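Local coordinates for E3 SUMO-protein ligase SIZ2 (Saccharomyces cerevisiae, PDB 6U75) that acts as a PIAS-family SUMO E3 ligase, a nuclear zinc-binding protein with an SP-RING finger that promotes attachment of SUMO to target proteins, at residues Lys95-Thr100 and Val221-Cys226; Ala71-Tyr76 and Asn90-Lys95; Tyr53-Phe58 and Phe135-Phe140. All blocks are in the same frame, centred on the assembly; numbering follows the deposited sequence.

Contact 1: Lys95-Thr100 and Val221-Cys226; sequences KKQNGT and VPTWQC. With ZN (zinc ion), chain C.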
ATOM      1  N   LYS A  95      11.642   0.613   8.333  1.00 78.66           N
ATOM      2  CA  LYS A  95      12.961   0.001   8.201  1.00 84.65           C
ATOM      3  C   LYS A  95      13.013  -1.374   8.855  1.00 91.92           C
ATOM      4  O   LYS A  95      13.816  -2.223   8.453  1.00 85.31           O
ATOM      5  CB  LYS A  95      14.025   0.911   8.818  1.00 76.13           C
ATOM      6  CG  LYS A  95      14.009   2.344   8.304  1.00 74.43           C
ATOM      7  CD  LYS A  95      14.260   3.327   9.437  1.00 62.05           C
ATOM      8  CE  LYS A  95      14.071   4.764   8.984  1.00 75.89           C
ATOM      9  NZ  LYS A  95      14.108   5.713  10.132  1.00 73.65           N
ATOM     10  N   LYS A  96      12.172  -1.611   9.864  1.00 88.83           N
ATOM     11  CA  LYS A  96      12.200  -2.870  10.597  1.00 80.33           C
ATOM     12  C   LYS A  96      11.597  -4.029   9.815  1.00 79.26           C
ATOM     13  O   LYS A  96      11.911  -5.186  10.116  1.00 81.77           O
ATOM     14  CB  LYS A  96      11.452  -2.718  11.922  1.00 86.66           C
ATOM     15  CG  LYS A  96      12.114  -1.772  12.906  1.00 79.71           C
ATOM     16  CD  LYS A  96      13.408  -2.357  13.451  1.00 83.31           C
ATOM     17  CE  LYS A  96      13.861  -1.626  14.703  1.00 92.73           C
ATOM     18  NZ  LYS A  96      12.899  -1.793  15.829  1.00 84.69           N
ATOM     19  N   GLN A  97      10.744  -3.755   8.832  1.00 84.26           N
ATOM     20  CA  GLN A  97      10.050  -4.790   8.082  1.00 77.67           C
ATOM     21  C   GLN A  97      10.520  -4.801   6.634  1.00 63.30           C
ATOM     22  O   GLN A  97      10.854  -3.761   6.062  1.00 61.73           O
ATOM     23  CB  GLN A  97       8.534  -4.575   8.133  1.00 73.98           C
ATOM     24  CG  GLN A  97       7.722  -5.728   7.571  1.00 73.09           C
ATOM     25  CD  GLN A  97       6.229  -5.521   7.742  1.00 71.82           C
ATOM     26  OE1 GLN A  97       5.795  -4.713   8.565  1.00 78.34           O
ATOM     27  NE2 GLN A  97       5.436  -6.246   6.961  1.00 53.25           N
ATOM     28  N   ASN A  98      10.541  -5.996   6.049  1.00 60.08           N
ATOM     29  CA  ASN A  98      10.949  -6.191   4.666  1.00 65.06           C
ATOM     30  C   ASN A  98       9.722  -6.247   3.768  1.00 55.74           C
ATOM     31  O   ASN A  98       8.696  -6.829   4.134  1.00 65.38           O
ATOM     32  CB  ASN A  98      11.763  -7.477   4.516  1.00 71.29           C
ATOM     33  CG  ASN A  98      13.049  -7.447   5.316  1.00 54.00           C
ATOM     34  OD1 ASN A  98      13.729  -6.423   5.384  1.00 65.40           O
ATOM     35  ND2 ASN A  98      13.389  -8.572   5.933  1.00 46.01           N
ATOM     36  N   GLY A  99       9.834  -5.645   2.588  1.00 66.75           N
ATOM     37  CA  GLY A  99       8.733  -5.588   1.651  1.00 49.84           C
ATOM     38  C   GLY A  99       7.789  -4.425   1.848  1.00 49.81           C
ATOM     39  O   GLY A  99       6.765  -4.359   1.156  1.00 72.75           O
ATOM     40  N   THR A 100       8.098  -3.507   2.765  1.00 49.07           N
ATOM     41  CA  THR A 100       7.251  -2.356   3.052  1.00 49.20           C
ATOM     42  C   THR A 100       7.790  -1.076   2.424  1.00 52.46           C
ATOM     43  O   THR A 100       7.569   0.018   2.955  1.00 62.60           O
ATOM     44  CB  THR A 100       7.101  -2.173   4.562  1.00 55.83           C
ATOM     45  OG1 THR A 100       8.356  -1.773   5.127  1.00 65.36           O
ATOM     46  CG2 THR A 100       6.648  -3.469   5.214  1.00 62.06           C
ATOM     47  N   VAL A 221       3.013   3.350   3.909  1.00 34.70           N
ATOM     48  CA  VAL A 221       3.675   2.282   4.655  1.00 44.02           C
ATOM     49  C   VAL A 221       2.964   0.970   4.329  1.00 36.21           C
ATOM     50  O   VAL A 221       2.072   0.548   5.078  1.00 36.29           O
ATOM     51  CB  VAL A 221       3.670   2.560   6.167  1.00 45.90           C
ATOM     52  CG1 VAL A 221       4.562   1.561   6.892  1.00 49.43           C
ATOM     53  CG2 VAL A 221       4.127   3.984   6.452  1.00 39.08           C
ATOM     54  N   PRO A 222       3.321   0.296   3.230  1.00 37.36           N
ATOM     55  CA  PRO A 222       2.568  -0.898   2.818  1.00 36.44           C
ATOM     56  C   PRO A 222       2.765  -2.102   3.729  1.00 37.84           C
ATOM     57  O   PRO A 222       3.399  -3.086   3.337  1.00 41.08           O
ATOM     58  CB  PRO A 222       3.104  -1.176   1.405  1.00 37.05           C
ATOM     59  CG  PRO A 222       3.748   0.097   0.966  1.00 43.91           C
ATOM     60  CD  PRO A 222       4.295   0.711   2.208  1.00 37.21           C
ATOM     61  N   THR A 223       2.214  -2.043   4.944  1.00 38.71           N
ATOM     62  CA  THR A 223       2.233  -3.209   5.822  1.00 35.29           C
ATOM     63  C   THR A 223       1.101  -4.174   5.497  1.00 37.19           C
ATOM     64  O   THR A 223       1.266  -5.391   5.640  1.00 47.01           O
ATOM     65  CB  THR A 223       2.130  -2.780   7.287  1.00 37.36           C
ATOM     66  OG1 THR A 223       0.783  -2.392   7.581  1.00 47.76           O
ATOM     67  CG2 THR A 223       3.059  -1.613   7.570  1.00 40.39           C
ATOM     68  N   TRP A 224      -0.042  -3.651   5.063  1.00 39.00           N
ATOM     69  CA  TRP A 224      -1.214  -4.457   4.733  1.00 36.62           C
ATOM     70  C   TRP A 224      -1.551  -5.420   5.866  1.00 36.48           C
ATOM     71  O   TRP A 224      -1.757  -6.619   5.666  1.00 42.97           O
ATOM     72  CB  TRP A 224      -1.010  -5.190   3.410  1.00 35.96           C
ATOM     73  CG  TRP A 224      -1.081  -4.247   2.259  1.00 35.88           C
ATOM     74  CD1 TRP A 224      -0.035  -3.721   1.561  1.00 40.24           C
ATOM     75  CD2 TRP A 224      -2.267  -3.682   1.694  1.00 39.35           C
ATOM     76  NE1 TRP A 224      -0.498  -2.872   0.585  1.00 37.86           N
ATOM     77  CE2 TRP A 224      -1.865  -2.831   0.647  1.00 31.87           C
ATOM     78  CE3 TRP A 224      -3.631  -3.819   1.967  1.00 34.59           C
ATOM     79  CZ2 TRP A 224      -2.778  -2.121  -0.129  1.00 26.86           C
ATOM     80  CZ3 TRP A 224      -4.534  -3.115   1.196  1.00 34.23           C
ATOM     81  CH2 TRP A 224      -4.105  -2.276   0.161  1.00 26.45           C
ATOM     82  N   GLN A 225      -1.611  -4.869   7.074  1.00 51.14           N
ATOM     83  CA  GLN A 225      -2.043  -5.586   8.262  1.00 48.07           C
ATOM     84  C   GLN A 225      -3.252  -4.877   8.848  1.00 40.11           C
ATOM     85  O   GLN A 225      -3.278  -3.644   8.931  1.00 44.84           O
ATOM     86  CB  GLN A 225      -0.925  -5.663   9.304  1.00 52.41           C
ATOM     87  CG  GLN A 225       0.315  -6.399   8.826  1.00 55.55           C
ATOM     88  CD  GLN A 225       1.457  -6.315   9.818  1.00 68.40           C
ATOM     89  OE1 GLN A 225       1.261  -5.950  10.978  1.00 69.15           O
ATOM     90  NE2 GLN A 225       2.661  -6.647   9.365  1.00 61.36           N
ATOM     91  N   CYS A 226      -4.252  -5.654   9.238  1.00 39.98           N
ATOM     92  CA  CYS A 226      -5.449  -5.085   9.833  1.00 45.20           C
ATOM     93  C   CYS A 226      -5.064  -4.202  11.021  1.00 43.42           C
ATOM     94  O   CYS A 226      -4.341  -4.660  11.916  1.00 40.48           O
ATOM     95  CB  CYS A 226      -6.392  -6.199  10.287  1.00 51.65           C
ATOM     96  SG  CYS A 226      -7.910  -5.625  11.079  1.00 56.59           S
TER
HETATM   97 ZN    ZN C 501      -8.929  -7.691  11.442  1.00 47.51          ZN
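The PINIT domain meets the SP-RING zinc finger at a small seam, where Gln97 and Thr100 of a PINIT loop face Pro222, Thr223 and Gln225 of the finger. The backbones come nearest at Thr100 and Pro222, whose CA atoms lie 4.9 Å apart. Here the carbonyl O of Thr100 rests against the proline ring at CD of Pro222 (3.4 Å), while the methyl CG2 of Thr100 turns to the carbonyl O of Pro222 at 3.8 Å. The hydroxyl OG1 of Thr100 is engaged within its own domain, hydrogen-bonded to Gly93 O. Pro222 is the centre of an inverse gamma turn, closed by Thr223 N bonding to Val221 O over 2.6 Å.

Farther along, two glutamines reach for each other from opposite directions. With its CG swung opposite the main-chain nitrogen (chi1 -171°) and the rest of the chain extended, Gln97 carries its amide across to that of Gln225. The planes of the amides differ by 29°; as modelled, the NE2 atoms of Gln97 and Gln225 lie 3.7 Å apart, and no bond is made. No hydrogen bond joins the two segments. One residue past Gln225, Cys226 SG binds the zinc ion at 2.3 Å, together with Cys203, His205 and Cys229. The arrangement is that of a light interdomain contact beside the single zinc site, three cysteines and a histidine, of an SP-RING.

Contact 2: Ala71-Tyr76 and Asn90-Lys95; sequences AIDFPY and NVKGLK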
ATOM      1  N   ALA A  71       9.398  -8.369  -3.867  1.00 51.83           N
ATOM      2  CA  ALA A  71       8.818  -7.376  -2.972  1.00 61.37           C
ATOM      3  C   ALA A  71       9.720  -6.150  -2.913  1.00 48.17           C
ATOM      4  O   ALA A  71      10.948  -6.259  -2.964  1.00 49.12           O
ATOM      5  CB  ALA A  71       8.627  -7.964  -1.574  1.00 45.76           C
ATOM      6  N   ILE A  72       9.107  -4.973  -2.805  1.00 31.40           N
ATOM      7  CA  ILE A  72       9.861  -3.724  -2.889  1.00 38.44           C
ATOM      8  C   ILE A  72      10.776  -3.628  -1.672  1.00 40.41           C
ATOM      9  O   ILE A  72      10.309  -3.508  -0.536  1.00 50.59           O
ATOM     10  CB  ILE A  72       8.935  -2.508  -2.989  1.00 31.59           C
ATOM     11  CG1 ILE A  72       8.225  -2.515  -4.344  1.00 46.72           C
ATOM     12  CG2 ILE A  72       9.734  -1.218  -2.793  1.00 44.54           C
ATOM     13  CD1 ILE A  72       7.292  -1.346  -4.572  1.00 43.72           C
ATOM     14  N   ASP A  73      12.085  -3.672  -1.910  1.00 34.69           N
ATOM     15  CA  ASP A  73      13.082  -3.528  -0.855  1.00 31.71           C
ATOM     16  C   ASP A  73      14.245  -2.718  -1.406  1.00 31.03           C
ATOM     17  O   ASP A  73      14.962  -3.182  -2.299  1.00 33.23           O
ATOM     18  CB  ASP A  73      13.557  -4.889  -0.348  1.00 46.44           C
ATOM     19  CG  ASP A  73      12.611  -5.496   0.667  1.00 46.97           C
ATOM     20  OD1 ASP A  73      12.292  -4.813   1.662  1.00 52.11           O
ATOM     21  OD2 ASP A  73      12.180  -6.652   0.468  1.00 49.46           O
ATOM     22  N   PHE A  74      14.419  -1.509  -0.889  1.00 32.83           N
ATOM     23  CA  PHE A  74      15.577  -0.690  -1.201  1.00 30.50           C
ATOM     24  C   PHE A  74      16.674  -0.916  -0.165  1.00 39.98           C
ATOM     25  O   PHE A  74      16.386  -1.243   0.992  1.00 56.01           O
ATOM     26  CB  PHE A  74      15.201   0.789  -1.216  1.00 26.21           C
ATOM     27  CG  PHE A  74      14.610   1.258  -2.514  1.00 25.65           C
ATOM     28  CD1 PHE A  74      13.256   1.124  -2.766  1.00 39.91           C
ATOM     29  CD2 PHE A  74      15.409   1.846  -3.479  1.00 31.68           C
ATOM     30  CE1 PHE A  74      12.713   1.563  -3.958  1.00 43.85           C
ATOM     31  CE2 PHE A  74      14.872   2.287  -4.673  1.00 27.41           C
ATOM     32  CZ  PHE A  74      13.522   2.145  -4.912  1.00 25.66           C
ATOM     33  N   PRO A  75      17.940  -0.753  -0.540  1.00 37.79           N
ATOM     34  CA  PRO A  75      19.010  -0.809   0.464  1.00 39.26           C
ATOM     35  C   PRO A  75      18.932   0.399   1.386  1.00 37.97           C
ATOM     36  O   PRO A  75      18.871   1.540   0.928  1.00 41.69           O
ATOM     37  CB  PRO A  75      20.292  -0.800  -0.374  1.00 44.42           C
ATOM     38  CG  PRO A  75      19.900  -0.150  -1.657  1.00 37.26           C
ATOM     39  CD  PRO A  75      18.467  -0.524  -1.897  1.00 34.58           C
ATOM     40  N   TYR A  76      18.921   0.141   2.694  1.00 50.74           N
ATOM     41  CA  TYR A  76      18.889   1.219   3.669  1.00 37.72           C
ATOM     42  C   TYR A  76      20.212   1.285   4.413  1.00 45.42           C
ATOM     43  O   TYR A  76      20.655   0.263   4.956  1.00 52.29           O
ATOM     44  CB  TYR A  76      17.745   1.030   4.670  1.00 40.74           C
ATOM     45  CG  TYR A  76      17.663   2.154   5.678  1.00 58.41           C
ATOM     46  CD1 TYR A  76      17.052   3.358   5.352  1.00 59.03           C
ATOM     47  CD2 TYR A  76      18.211   2.021   6.948  1.00 54.12           C
ATOM     48  CE1 TYR A  76      16.979   4.394   6.265  1.00 65.08           C
ATOM     49  CE2 TYR A  76      18.143   3.051   7.868  1.00 50.56           C
ATOM     50  CZ  TYR A  76      17.527   4.234   7.521  1.00 67.69           C
ATOM     51  OH  TYR A  76      17.457   5.264   8.432  1.00 81.82           O
ATOM     52  N   ASN A  90      10.129   8.590   0.171  1.00 67.40           N
ATOM     53  CA  ASN A  90      10.338   7.638   1.261  1.00 71.02           C
ATOM     54  C   ASN A  90      10.387   6.231   0.660  1.00 74.28           C
ATOM     55  O   ASN A  90       9.469   5.419   0.791  1.00 77.11           O
ATOM     56  CB  ASN A  90       9.238   7.775   2.305  1.00 67.19           C
ATOM     57  CG  ASN A  90       9.439   6.853   3.492  1.00 71.33           C
ATOM     58  OD1 ASN A  90       8.990   5.707   3.484  1.00 63.57           O
ATOM     59  ND2 ASN A  90      10.113   7.352   4.522  1.00 75.35           N
ATOM     60  N   VAL A  91      11.502   5.956  -0.023  1.00 68.47           N
ATOM     61  CA  VAL A  91      11.594   4.757  -0.853  1.00 60.30           C
ATOM     62  C   VAL A  91      11.414   3.498  -0.014  1.00 52.78           C
ATOM     63  O   VAL A  91      10.756   2.542  -0.443  1.00 71.41           O
ATOM     64  CB  VAL A  91      12.925   4.735  -1.628  1.00 63.23           C
ATOM     65  CG1 VAL A  91      12.895   5.758  -2.753  1.00 59.64           C
ATOM     66  CG2 VAL A  91      14.113   4.988  -0.700  1.00 52.61           C
ATOM     67  N   LYS A  92      11.992   3.469   1.186  1.00 71.94           N
ATOM     68  CA  LYS A  92      11.935   2.290   2.052  1.00 82.06           C
ATOM     69  C   LYS A  92      11.366   2.709   3.404  1.00 63.70           C
ATOM     70  O   LYS A  92      12.103   3.128   4.300  1.00 79.19           O
ATOM     71  CB  LYS A  92      13.312   1.643   2.192  1.00 70.07           C
ATOM     72  CG  LYS A  92      13.299   0.133   1.990  1.00 56.17           C
ATOM     73  CD  LYS A  92      12.330  -0.561   2.940  1.00 79.21           C
ATOM     74  CE  LYS A  92      12.390  -2.070   2.785  1.00 56.63           C
ATOM     75  NZ  LYS A  92      11.212  -2.745   3.396  1.00 58.63           N
ATOM     76  N   GLY A  93      10.044   2.597   3.543  1.00 66.85           N
ATOM     77  CA  GLY A  93       9.401   2.850   4.811  1.00 79.32           C
ATOM     78  C   GLY A  93       9.397   1.625   5.706  1.00 78.34           C
ATOM     79  O   GLY A  93       9.534   0.492   5.247  1.00 77.21           O
ATOM     80  N   LEU A  94       9.237   1.869   7.004  1.00 89.35           N
ATOM     81  CA  LEU A  94       9.266   0.812   8.012  1.00 90.75           C
ATOM     82  C   LEU A  94      10.552  -0.010   7.879  1.00 85.29           C
ATOM     83  O   LEU A  94      10.570  -1.140   7.391  1.00 78.23           O
ATOM     84  CB  LEU A  94       8.019  -0.072   7.900  1.00 72.94           C
ATOM     85  CG  LEU A  94       7.412  -0.538   9.225  1.00 77.04           C
ATOM     86  CD1 LEU A  94       6.720   0.618   9.930  1.00 74.67           C
ATOM     87  CD2 LEU A  94       6.442  -1.688   9.007  1.00 72.04           C
ATOM     88  N   LYS A  95      11.642   0.613   8.333  1.00 78.66           N
ATOM     89  CA  LYS A  95      12.961   0.001   8.201  1.00 84.65           C
ATOM     90  C   LYS A  95      13.013  -1.374   8.855  1.00 91.92           C
ATOM     91  O   LYS A  95      13.816  -2.223   8.453  1.00 85.31           O
ATOM     92  CB  LYS A  95      14.025   0.911   8.818  1.00 76.13           C
ATOM     93  CG  LYS A  95      14.009   2.344   8.304  1.00 74.43           C
ATOM     94  CD  LYS A  95      14.260   3.327   9.437  1.00 62.05           C
ATOM     95  CE  LYS A  95      14.071   4.764   8.984  1.00 75.89           C
ATOM     96  NZ  LYS A  95      14.108   5.713  10.132  1.00 73.65           N
TER
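Phe74 and Val91 cross at about a right angle where two loops of the PINIT domain, 71-76 and 90-95, meet, their backbones nearest at Phe74 and Lys92. CB of Val91 sits over the middle of the Phe74 ring, 3.9 Å from its centroid and 12° off the normal, a CH-pi contact over the face. CG of Phe74 stands anti to its carbonyl carbon (chi1 -84°), which brings the ring under the valine, and Leu80 of strand 79-82 touches both residues. Without the ring, as with an alanine here, Val91 would probably lose its aromatic cover and a gap would open beside Leu80.

Lys92 lies along the backbone next to this pair, its CG 3.8 Å from CB of Phe74. A bend at chi2 then turns the chain toward Asp73, where NZ of Lys92 forms a salt bridge with OD1 of Asp73 at 2.9 Å, weak as a hydrogen bond. That oxygen also accepts the backbone N-H of Gly99, while the ammonium donates to Gln97 O as well. Charge and backbone thus meet at one spot, which would be expected to favour the ionised forms of both side chains and ties the continuation of the same loop, at Gln97 and Gly99, back to Lys92 and Asp73.

At the outer end, Lys95 and Tyr76 cross at a slant. The aliphatic part of the lysine spans the ring, with CG of Lys95 4.1 Å from the Tyr76 centroid, and continues past the phenol until CE of Lys95 lies 3.5 Å from OH of Tyr76.

Contact 3: Tyr53-Phe58 and Phe135-Phe140; sequences YLFSGF and FIVEVF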
ATOM      1  N   TYR A  53       8.231   4.784 -12.561  1.00 27.66           N
ATOM      2  CA  TYR A  53       8.562   4.388 -11.201  1.00 26.64           C
ATOM      3  C   TYR A  53       9.793   3.493 -11.195  1.00 26.30           C
ATOM      4  O   TYR A  53       9.896   2.551 -11.992  1.00 26.15           O
ATOM      5  CB  TYR A  53       7.385   3.662 -10.541  1.00 26.36           C
ATOM      6  CG  TYR A  53       6.337   4.569  -9.930  1.00 25.15           C
ATOM      7  CD1 TYR A  53       6.348   5.941 -10.152  1.00 27.26           C
ATOM      8  CD2 TYR A  53       5.341   4.050  -9.112  1.00 27.72           C
ATOM      9  CE1 TYR A  53       5.393   6.765  -9.587  1.00 36.82           C
ATOM     10  CE2 TYR A  53       4.383   4.868  -8.544  1.00 31.28           C
ATOM     11  CZ  TYR A  53       4.414   6.223  -8.784  1.00 28.26           C
ATOM     12  OH  TYR A  53       3.461   7.038  -8.219  1.00 28.35           O
ATOM     13  N   LEU A  54      10.719   3.802 -10.291  1.00 26.45           N
ATOM     14  CA  LEU A  54      11.870   2.960 -10.006  1.00 25.12           C
ATOM     15  C   LEU A  54      11.509   1.960  -8.916  1.00 26.42           C
ATOM     16  O   LEU A  54      10.849   2.307  -7.933  1.00 30.55           O
ATOM     17  CB  LEU A  54      13.054   3.819  -9.563  1.00 37.95           C
ATOM     18  CG  LEU A  54      14.356   3.112  -9.184  1.00 40.01           C
ATOM     19  CD1 LEU A  54      15.098   2.636 -10.420  1.00 44.43           C
ATOM     20  CD2 LEU A  54      15.229   4.040  -8.356  1.00 42.96           C
ATOM     21  N   PHE A  55      11.944   0.717  -9.098  1.00 27.85           N
ATOM     22  CA  PHE A  55      11.661  -0.367  -8.170  1.00 25.77           C
ATOM     23  C   PHE A  55      12.964  -1.033  -7.757  1.00 28.09           C
ATOM     24  O   PHE A  55      13.894  -1.150  -8.561  1.00 36.59           O
ATOM     25  CB  PHE A  55      10.726  -1.407  -8.799  1.00 29.74           C
ATOM     26  CG  PHE A  55       9.341  -0.892  -9.070  1.00 35.18           C
ATOM     27  CD1 PHE A  55       9.073  -0.146 -10.206  1.00 27.80           C
ATOM     28  CD2 PHE A  55       8.305  -1.160  -8.192  1.00 33.92           C
ATOM     29  CE1 PHE A  55       7.801   0.326 -10.456  1.00 24.65           C
ATOM     30  CE2 PHE A  55       7.031  -0.690  -8.439  1.00 38.46           C
ATOM     31  CZ  PHE A  55       6.779   0.053  -9.571  1.00 25.75           C
ATOM     32  N   SER A  56      13.021  -1.471  -6.502  1.00 34.16           N
ATOM     33  CA  SER A  56      14.168  -2.184  -5.965  1.00 26.53           C
ATOM     34  C   SER A  56      13.663  -3.367  -5.157  1.00 25.76           C
ATOM     35  O   SER A  56      12.712  -3.234  -4.383  1.00 26.61           O
ATOM     36  CB  SER A  56      15.038  -1.277  -5.085  1.00 28.74           C
ATOM     37  OG  SER A  56      16.115  -1.996  -4.510  1.00 23.86           O
ATOM     38  N   GLY A  57      14.297  -4.523  -5.342  1.00 31.48           N
ATOM     39  CA  GLY A  57      13.888  -5.720  -4.637  1.00 32.75           C
ATOM     40  C   GLY A  57      15.080  -6.576  -4.264  1.00 28.76           C
ATOM     41  O   GLY A  57      16.166  -6.446  -4.828  1.00 29.63           O
ATOM     42  N   PHE A  58      14.861  -7.455  -3.289  1.00 34.22           N
ATOM     43  CA  PHE A  58      15.890  -8.416  -2.917  1.00 29.40           C
ATOM     44  C   PHE A  58      16.137  -9.378  -4.071  1.00 38.45           C
ATOM     45  O   PHE A  58      15.195  -9.952  -4.629  1.00 40.63           O
ATOM     46  CB  PHE A  58      15.480  -9.189  -1.663  1.00 26.71           C
ATOM     47  CG  PHE A  58      15.639  -8.412  -0.384  1.00 44.52           C
ATOM     48  CD1 PHE A  58      16.792  -7.683  -0.132  1.00 46.53           C
ATOM     49  CD2 PHE A  58      14.635  -8.416   0.569  1.00 44.81           C
ATOM     50  CE1 PHE A  58      16.937  -6.972   1.043  1.00 42.23           C
ATOM     51  CE2 PHE A  58      14.775  -7.707   1.746  1.00 57.31           C
ATOM     52  CZ  PHE A  58      15.927  -6.984   1.984  1.00 54.35           C
ATOM     53  N   PHE A 135       9.729   0.962 -14.485  1.00 31.36           N
ATOM     54  CA  PHE A 135       8.507   0.645 -15.207  1.00 25.87           C
ATOM     55  C   PHE A 135       7.669   1.898 -15.383  1.00 26.17           C
ATOM     56  O   PHE A 135       7.603   2.740 -14.486  1.00 32.07           O
ATOM     57  CB  PHE A 135       7.660  -0.405 -14.473  1.00 28.15           C
ATOM     58  CG  PHE A 135       8.265  -1.778 -14.452  1.00 31.02           C
ATOM     59  CD1 PHE A 135       9.292  -2.085 -13.579  1.00 26.81           C
ATOM     60  CD2 PHE A 135       7.789  -2.770 -15.294  1.00 25.77           C
ATOM     61  CE1 PHE A 135       9.843  -3.351 -13.554  1.00 37.43           C
ATOM     62  CE2 PHE A 135       8.334  -4.036 -15.274  1.00 25.09           C
ATOM     63  CZ  PHE A 135       9.362  -4.327 -14.404  1.00 30.35           C
ATOM     64  N   ILE A 136       7.019   2.010 -16.528  1.00 28.32           N
ATOM     65  CA  ILE A 136       5.886   2.916 -16.648  1.00 32.21           C
ATOM     66  C   ILE A 136       4.684   2.230 -16.016  1.00 27.05           C
ATOM     67  O   ILE A 136       4.450   1.034 -16.227  1.00 28.26           O
ATOM     68  CB  ILE A 136       5.633   3.294 -18.117  1.00 27.15           C
ATOM     69  CG1 ILE A 136       6.884   3.964 -18.691  1.00 28.11           C
ATOM     70  CG2 ILE A 136       4.423   4.217 -18.233  1.00 24.38           C
ATOM     71  CD1 ILE A 136       6.682   4.623 -20.036  1.00 43.83           C
ATOM     72  N   VAL A 137       3.933   2.973 -15.210  1.00 25.77           N
ATOM     73  CA  VAL A 137       2.850   2.398 -14.426  1.00 25.54           C
ATOM     74  C   VAL A 137       1.680   3.367 -14.401  1.00 25.14           C
ATOM     75  O   VAL A 137       1.854   4.588 -14.436  1.00 28.57           O
ATOM     76  CB  VAL A 137       3.294   2.068 -12.983  1.00 30.09           C
ATOM     77  CG1 VAL A 137       4.500   1.140 -12.988  1.00 27.07           C
ATOM     78  CG2 VAL A 137       3.602   3.346 -12.216  1.00 28.36           C
ATOM     79  N   GLU A 138       0.480   2.805 -14.337  1.00 26.80           N
ATOM     80  CA  GLU A 138      -0.724   3.576 -14.061  1.00 32.71           C
ATOM     81  C   GLU A 138      -0.944   3.576 -12.554  1.00 30.40           C
ATOM     82  O   GLU A 138      -1.010   2.509 -11.935  1.00 30.25           O
ATOM     83  CB  GLU A 138      -1.933   2.988 -14.786  1.00 44.04           C
ATOM     84  CG  GLU A 138      -3.182   3.851 -14.696  1.00 33.89           C
ATOM     85  CD  GLU A 138      -4.369   3.236 -15.410  1.00 36.13           C
ATOM     86  OE1 GLU A 138      -5.461   3.179 -14.807  1.00 51.97           O
ATOM     87  OE2 GLU A 138      -4.208   2.805 -16.571  1.00 44.14           O
ATOM     88  N   VAL A 139      -1.036   4.768 -11.967  1.00 32.13           N
ATOM     89  CA  VAL A 139      -1.181   4.921 -10.526  1.00 28.36           C
ATOM     90  C   VAL A 139      -2.642   5.184 -10.200  1.00 29.75           C
ATOM     91  O   VAL A 139      -3.393   5.750 -11.003  1.00 41.25           O
ATOM     92  CB  VAL A 139      -0.281   6.050  -9.978  1.00 30.32           C
ATOM     93  CG1 VAL A 139       1.178   5.781 -10.317  1.00 33.39           C
ATOM     94  CG2 VAL A 139      -0.725   7.406 -10.515  1.00 43.47           C
ATOM     95  N   PHE A 140      -3.049   4.768  -9.003  1.00 26.47           N
ATOM     96  CA  PHE A 140      -4.408   4.952  -8.519  1.00 36.06           C
ATOM     97  C   PHE A 140      -4.361   5.550  -7.121  1.00 30.77           C
ATOM     98  O   PHE A 140      -3.561   5.126  -6.282  1.00 42.00           O
ATOM     99  CB  PHE A 140      -5.176   3.629  -8.494  1.00 36.84           C
ATOM    100  CG  PHE A 140      -5.199   2.918  -9.816  1.00 33.61           C
ATOM    101  CD1 PHE A 140      -6.224   3.140 -10.718  1.00 37.04           C
ATOM    102  CD2 PHE A 140      -4.194   2.029 -10.155  1.00 37.04           C
ATOM    103  CE1 PHE A 140      -6.247   2.488 -11.935  1.00 28.90           C
ATOM    104  CE2 PHE A 140      -4.212   1.373 -11.370  1.00 33.36           C
ATOM    105  CZ  PHE A 140      -5.240   1.603 -12.260  1.00 34.27           C
TER
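The ring of Tyr53 carries the methyl CG2 of Val137 over one face, 3.9 Å from the centroid and offset toward the rim, while CG1 of Val139 packs 3.6 Å from CZ of Tyr53 nearer the phenol end. The ring of Phe55 has CG1 of Val137 at its edge, 4.2 Å from its CE1. Phe135 turns its own edge toward the face of Phe55 in an offset edge-to-face pair, with centroids 5.8 Å apart and planes at 89°. Val137 serves both aromatic rings because its methyls diverge: CG1 is anti to the carbonyl carbon (chi1 -56°), and CG2 lies between the backbone N and that carbon.

Tyr53 and Phe135 form an antiparallel hydrogen-bonded pair. The bond from Tyr53 N to Phe135 O measures 2.9 Å and its return, Phe135 N to Tyr53 O, 3.0 Å; both are nearly straight. The pairing goes on from Phe55 to Ser133, while residues 136-139 turn away from strand 53-58, the two directions 112° apart, in the five-stranded antiparallel sheet of the PINIT domain. Phe3 meets the rings of both Phe55 and Phe135, and Tyr8 that of Phe55. Polar bonding between the segments is thus confined to the backbone; the side chains meet mainly through aromatic and aliphatic surfaces, and apolar burial is likely to contribute much of the adhesion where segment 135-139 turns away.

In the fold
Contacts 2 and 3 lie wholly within the PINIT domain, and contact 1 joins that domain to the SP-RING. Along the chain, contact 2 is nested inside the loop closed by contact 3 and shares Lys95 with contact 1; the segments of contacts 1 and 3 alternate. Centres of contacts 1 and 2 are about 9 Å apart, those of 2 and 3 about 13 Å, and those of 1 and 3 about 17 Å. Strand 50-58 of the five-stranded sheet joins loop 71-76 through Ser56 and Asp73, and Asp73 meets Gly99. Sheet, loops and zinc finger are thus in contact in turn, though the interdomain step is light, without a hydrogen bond between its segments.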